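Local coordinates for protein malonate decarboxylase subunit alpha (Acinetobacter baumannii ATCC 17978, PDB 6MPR) that probably serves as the carrier-protein transferase of malonate decarboxylase, exchanging acetyl for malonyl on the acyl carrier subunit so that malonate can be decarboxylated, at residues A[171-176]-A[341-346]; A[379-384]-A[448-453]. One frame throughout, in Å; residues are numbered along the deposited sequence.

Interaction 1 of 2, residues A[171-176]-A[341-346]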
loop_
_atom_site.group_PDB
_atom_site.type_symbol
_atom_site.label_atom_id
_atom_site.label_comp_id
_atom_site.label_asym_id
_atom_site.label_seq_id
_atom_site.Cartn_x
_atom_site.Cartn_y
_atom_site.Cartn_z
ATOM N N ASN A 171 20.843 15.392 8.286
ATOM C CA ASN A 171 19.884 14.585 9.037
ATOM C C ASN A 171 18.681 15.443 9.426
ATOM O O ASN A 171 18.846 16.570 9.893
ATOM C CB ASN A 171 20.536 14.020 10.300
ATOM C CG ASN A 171 21.615 12.999 10.005
ATOM O OD1 ASN A 171 21.339 11.932 9.447
ATOM N ND2 ASN A 171 22.848 13.300 10.419
ATOM N N ILE A 172 17.465 14.909 9.252
ATOM C CA ILE A 172 16.249 15.677 9.479
ATOM C C ILE A 172 15.444 15.040 10.598
ATOM O O ILE A 172 15.232 13.823 10.617
ATOM C CB ILE A 172 15.363 15.788 8.214
ATOM C CG1 ILE A 172 16.195 16.101 6.964
ATOM C CG2 ILE A 172 14.317 16.877 8.427
ATOM C CD1 ILE A 172 16.809 17.496 6.959
ATOM N N TYR A 173 14.955 15.874 11.502
ATOM C CA TYR A 173 13.910 15.493 12.446
ATOM C C TYR A 173 12.583 16.038 11.930
ATOM O O TYR A 173 12.434 17.256 11.776
ATOM C CB TYR A 173 14.220 16.033 13.840
ATOM C CG TYR A 173 13.094 15.845 14.832
ATOM C CD1 TYR A 173 12.641 14.576 15.148
ATOM C CD2 TYR A 173 12.468 16.938 15.427
ATOM C CE1 TYR A 173 11.595 14.395 16.042
ATOM C CE2 TYR A 173 11.426 16.775 16.321
ATOM C CZ TYR A 173 10.997 15.495 16.628
ATOM O OH TYR A 173 9.956 15.312 17.510
ATOM N N THR A 174 11.639 15.138 11.613
ATOM C CA THR A 174 10.298 15.536 11.187
ATOM C C THR A 174 9.216 15.283 12.239
ATOM O O THR A 174 8.145 15.903 12.167
ATOM C CB THR A 174 9.913 14.812 9.883
ATOM O OG1 THR A 174 10.088 13.394 10.029
ATOM C CG2 THR A 174 10.782 15.272 8.733
ATOM N N GLY A 175 9.451 14.372 13.187
ATOM C CA GLY A 175 8.646 14.268 14.389
ATOM C C GLY A 175 7.185 13.928 14.151
ATOM O O GLY A 175 6.839 13.114 13.281
ATOM N N PRO A 176 6.294 14.551 14.929
ATOM C CA PRO A 176 4.853 14.288 14.747
ATOM C C PRO A 176 4.362 14.583 13.343
ATOM O O PRO A 176 3.377 13.980 12.907
ATOM C CB PRO A 176 4.184 15.215 15.772
ATOM C CG PRO A 176 5.256 15.439 16.823
ATOM C CD PRO A 176 6.570 15.435 16.077
ATOM N N GLY A 341 8.395 7.842 19.474
ATOM C CA GLY A 341 9.793 7.486 19.481
ATOM C C GLY A 341 10.351 7.403 20.878
ATOM O O GLY A 341 9.734 7.832 21.857
ATOM N N ARG A 342 11.550 6.823 20.980
ATOM C CA ARG A 342 12.169 6.770 22.300
ATOM C C ARG A 342 12.469 8.169 22.819
ATOM O O ARG A 342 12.580 8.363 24.037
ATOM C CB ARG A 342 13.427 5.897 22.274
ATOM C CG ARG A 342 14.628 6.502 21.603
ATOM C CD ARG A 342 15.870 5.660 21.899
ATOM N NE ARG A 342 15.732 4.297 21.388
ATOM C CZ ARG A 342 16.757 3.542 21.007
ATOM N NH1 ARG A 342 17.987 4.024 21.076
ATOM N NH2 ARG A 342 16.552 2.316 20.547
ATOM N N ASP A 343 12.560 9.158 21.918
ATOM C CA ASP A 343 12.615 10.559 22.317
ATOM C C ASP A 343 11.315 11.029 22.972
ATOM O O ASP A 343 11.326 12.027 23.706
ATOM C CB ASP A 343 12.936 11.438 21.102
ATOM C CG ASP A 343 11.787 11.500 20.090
ATOM O OD1 ASP A 343 11.673 10.589 19.251
ATOM O OD2 ASP A 343 10.991 12.466 20.133
ATOM N N GLY A 344 10.198 10.347 22.724
ATOM C CA GLY A 344 8.919 10.692 23.316
ATOM C C GLY A 344 7.851 11.145 22.333
ATOM O O GLY A 344 6.656 11.010 22.632
ATOM N N ALA A 345 8.222 11.660 21.163
ATOM C CA ALA A 345 7.260 12.313 20.278
ATOM C C ALA A 345 6.646 11.349 19.251
ATOM O O ALA A 345 7.280 10.386 18.804
ATOM C CB ALA A 345 7.926 13.479 19.542
ATOM N N LEU A 346 5.396 11.647 18.872
ATOM C CA LEU A 346 4.692 10.927 17.816
ATOM C C LEU A 346 5.560 10.736 16.575
ATOM O O LEU A 346 6.321 11.626 16.190
ATOM C CB LEU A 346 3.427 11.706 17.428
ATOM C CG LEU A 346 2.552 11.211 16.265
ATOM C CD1 LEU A 346 1.900 9.863 16.596
ATOM C CD2 LEU A 346 1.482 12.254 15.855
#
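A type I beta turn from G341 to G344, braced by an Asx turn at D343, packs against Y173 and P176 at the end of strand 172-173, the edge of a small three-stranded sheet. Y173 has its ring carbon CG anti to the backbone N (chi1 172°), and the phenol reaches across the gap until its OH lies 3.4 Å from the methyl CB of A345. The same OH is 4.0 Å from D343 OD2, too long for a hydrogen bond; the two side chains approach from opposite directions, ring and carboxylate planes 83° apart. Aspartate suits this turn because OD2 accepts the N-H of A345 (N to OD2 3.1 Å), from above the carboxylate plane, while OD1 forms a salt bridge with R211. G341 N to A345 O and G344 N to G341 O close the backbone of the loop. G344 and G175 both have positive phi, which glycine adopts readily, and the small A345 leaves room for the phenol. Farther along, P176 packs on L346: CB meets CB at 4.0 Å, and L346 CD2 comes equally near P176 CB. The ring carbon P176 CD also lies 4.2 Å from A345 CB. R211 donates to the carbonyls of A345 and L346 as well, so one arginine ties turn and tail together. L346 O approaches P176 N to 3.2 Å without a bond, since proline has no N-H; besides its hydrogen bond from R211, this oxygen takes a C-H···O contact from P176 CA at 3.4 Å.

Interaction 2 of 2, residues A[379-384]-A[448-453]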
loop_
_atom_site.group_PDB
_atom_site.type_symbol
_atom_site.label_atom_id
_atom_site.label_comp_id
_atom_site.label_asym_id
_atom_site.label_seq_id
_atom_site.Cartn_x
_atom_site.Cartn_y
_atom_site.Cartn_z
ATOM N N THR A 379 -17.189 14.255 -4.417
ATOM C CA THR A 379 -17.273 15.623 -3.920
ATOM C C THR A 379 -16.952 16.652 -4.999
ATOM O O THR A 379 -17.020 17.854 -4.727
ATOM C CB THR A 379 -16.348 15.833 -2.715
ATOM O OG1 THR A 379 -15.001 15.526 -3.092
ATOM C CG2 THR A 379 -16.782 14.952 -1.532
ATOM N N VAL A 380 -16.625 16.218 -6.216
ATOM C CA VAL A 380 -16.438 17.160 -7.319
ATOM C C VAL A 380 -17.794 17.731 -7.714
ATOM O O VAL A 380 -18.779 16.994 -7.868
ATOM C CB VAL A 380 -15.737 16.469 -8.502
ATOM C CG1 VAL A 380 -15.802 17.332 -9.762
ATOM C CG2 VAL A 380 -14.287 16.131 -8.152
ATOM N N THR A 381 -17.868 19.055 -7.830
ATOM C CA THR A 381 -19.062 19.712 -8.347
ATOM C C THR A 381 -18.671 20.630 -9.496
ATOM O O THR A 381 -17.490 20.872 -9.759
ATOM C CB THR A 381 -19.821 20.505 -7.265
ATOM O OG1 THR A 381 -18.941 21.451 -6.643
ATOM C CG2 THR A 381 -20.401 19.569 -6.204
ATOM N N LYS A 382 -19.689 21.160 -10.172
ATOM C CA LYS A 382 -19.469 21.943 -11.382
ATOM C C LYS A 382 -18.491 23.090 -11.129
ATOM O O LYS A 382 -18.641 23.860 -10.176
ATOM C CB LYS A 382 -20.810 22.478 -11.894
ATOM C CG LYS A 382 -20.741 23.138 -13.268
ATOM C CD LYS A 382 -22.108 23.684 -13.688
ATOM C CE LYS A 382 -22.162 23.982 -15.181
ATOM N NZ LYS A 382 -21.062 24.882 -15.615
ATOM N N GLY A 383 -17.459 23.174 -11.970
ATOM C CA GLY A 383 -16.447 24.202 -11.861
ATOM C C GLY A 383 -15.408 24.009 -10.776
ATOM O O GLY A 383 -14.532 24.875 -10.630
ATOM N N ARG A 384 -15.472 22.923 -9.998
ATOM C CA ARG A 384 -14.592 22.723 -8.843
ATOM C C ARG A 384 -13.955 21.330 -8.868
ATOM O O ARG A 384 -14.489 20.378 -8.302
ATOM C CB ARG A 384 -15.379 22.950 -7.556
ATOM C CG ARG A 384 -15.946 24.376 -7.451
ATOM C CD ARG A 384 -17.153 24.422 -6.511
ATOM N NE ARG A 384 -17.543 25.793 -6.166
ATOM C CZ ARG A 384 -18.228 26.610 -6.963
ATOM N NH1 ARG A 384 -18.592 26.214 -8.176
ATOM N NH2 ARG A 384 -18.534 27.841 -6.552
ATOM N N ARG A 448 -27.773 12.454 -11.373
ATOM C CA ARG A 448 -26.547 12.505 -12.160
ATOM C C ARG A 448 -25.481 13.266 -11.387
ATOM O O ARG A 448 -25.701 14.415 -10.991
ATOM C CB ARG A 448 -26.805 13.186 -13.513
ATOM C CG ARG A 448 -25.587 13.409 -14.391
ATOM C CD ARG A 448 -25.939 14.341 -15.548
ATOM N NE ARG A 448 -24.814 14.571 -16.460
ATOM C CZ ARG A 448 -24.520 13.774 -17.480
ATOM N NH1 ARG A 448 -25.268 12.697 -17.714
ATOM N NH2 ARG A 448 -23.482 14.044 -18.265
ATOM N N LEU A 449 -24.331 12.627 -11.174
ATOM C CA LEU A 449 -23.218 13.297 -10.515
ATOM C C LEU A 449 -22.703 14.461 -11.356
ATOM O O LEU A 449 -22.525 14.337 -12.573
ATOM C CB LEU A 449 -22.079 12.311 -10.261
ATOM C CG LEU A 449 -22.271 11.172 -9.266
ATOM C CD1 LEU A 449 -20.996 10.359 -9.174
ATOM C CD2 LEU A 449 -22.671 11.688 -7.877
ATOM N N ASP A 450 -22.457 15.603 -10.696
ATOM C CA ASP A 450 -21.762 16.715 -11.353
ATOM C C ASP A 450 -20.461 16.256 -11.984
ATOM O O ASP A 450 -19.991 16.859 -12.957
ATOM C CB ASP A 450 -21.401 17.825 -10.350
ATOM C CG ASP A 450 -22.561 18.729 -9.984
ATOM O OD1 ASP A 450 -23.742 18.337 -10.104
ATOM O OD2 ASP A 450 -22.259 19.861 -9.546
ATOM N N ALA A 451 -19.830 15.232 -11.389
ATOM C CA ALA A 451 -18.495 14.809 -11.793
ATOM C C ALA A 451 -18.433 14.438 -13.265
ATOM O O ALA A 451 -17.394 14.624 -13.903
ATOM C CB ALA A 451 -18.045 13.624 -10.939
ATOM N N ILE A 452 -19.526 13.908 -13.821
ATOM C CA ILE A 452 -19.512 13.489 -15.221
ATOM C C ILE A 452 -19.267 14.680 -16.130
ATOM O O ILE A 452 -18.403 14.638 -17.011
ATOM C CB ILE A 452 -20.818 12.773 -15.597
ATOM C CG1 ILE A 452 -21.041 11.545 -14.708
ATOM C CG2 ILE A 452 -20.767 12.409 -17.067
ATOM C CD1 ILE A 452 -22.464 11.043 -14.768
ATOM N N ASP A 453 -20.030 15.760 -15.942
ATOM C CA ASP A 453 -19.813 16.929 -16.796
ATOM C C ASP A 453 -18.487 17.627 -16.489
ATOM O O ASP A 453 -17.884 18.219 -17.395
ATOM C CB ASP A 453 -20.979 17.910 -16.673
ATOM C CG ASP A 453 -22.193 17.478 -17.481
ATOM O OD1 ASP A 453 -22.146 16.397 -18.106
ATOM O OD2 ASP A 453 -23.198 18.218 -17.489
HETATM O O HOH W 1 -20.156 14.790 -8.464
#
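With chi1 near -79°, D450 carries its carboxylate beside its own backbone N and anti to its carbonyl carbon, which brings OD2 to the loop at T381 and K382. There it accepts the N-H of K382 (N to OD2 2.9 Å), with an N-H···O angle of 152°; the donor arrives on the anti side, 20° out of the carboxylate plane. The same oxygen lies 3.4 Å from T381 CB, the two side chains crossing at a slant. A carboxylate suits the place, since OD2 takes this N-H while OD1 is hydrogen-bonded to a further partner. K382 meets the aspartate through backbone N and CB, and its long chain leads away, as suits an exposed lysine. The loop is a type II turn from T381 to R384, with glycine at G383 where phi is positive; R384 NH1 donates to K382 O at 3.1 Å, the acceptor lying at the guanidinium edge, in its plane. A water bridges V380 O (2.7 Å) and A451 N (3.0 Å), satisfying an N-H in the first turn of the helix. V380 CB and A451 CB pack at 4.4 Å, where alanine lets the loop come close. The contact thus sets the loop between strand 377-378 and helix 391-394 against the start of helix 450-458, where Q370 OE1 of strand 370-371 accepts from D450 N and T419 of the second subunit's helix 418-423 packs on I452.

The two contacts follow one another along the chain, interaction 1 closing before interaction 2 opens. Their centres are 41 Å apart, on opposite sides of the chain's centre, and their nearest atoms are about 24 Å apart. Interaction 1 links the part of the chain that carries the eight-stranded parallel sheet to the later part that builds the mixed sheet, since 341-346 falls between strands 317-319 and 363-366. Interaction 2 lies wholly within that later part, its segments flanking strand 429-433 in sequence. One therefore joins regions 165 residues apart, and the other a loop and a helix start 64 residues apart. Both also border the second subunit, so each lies near the dimer interface.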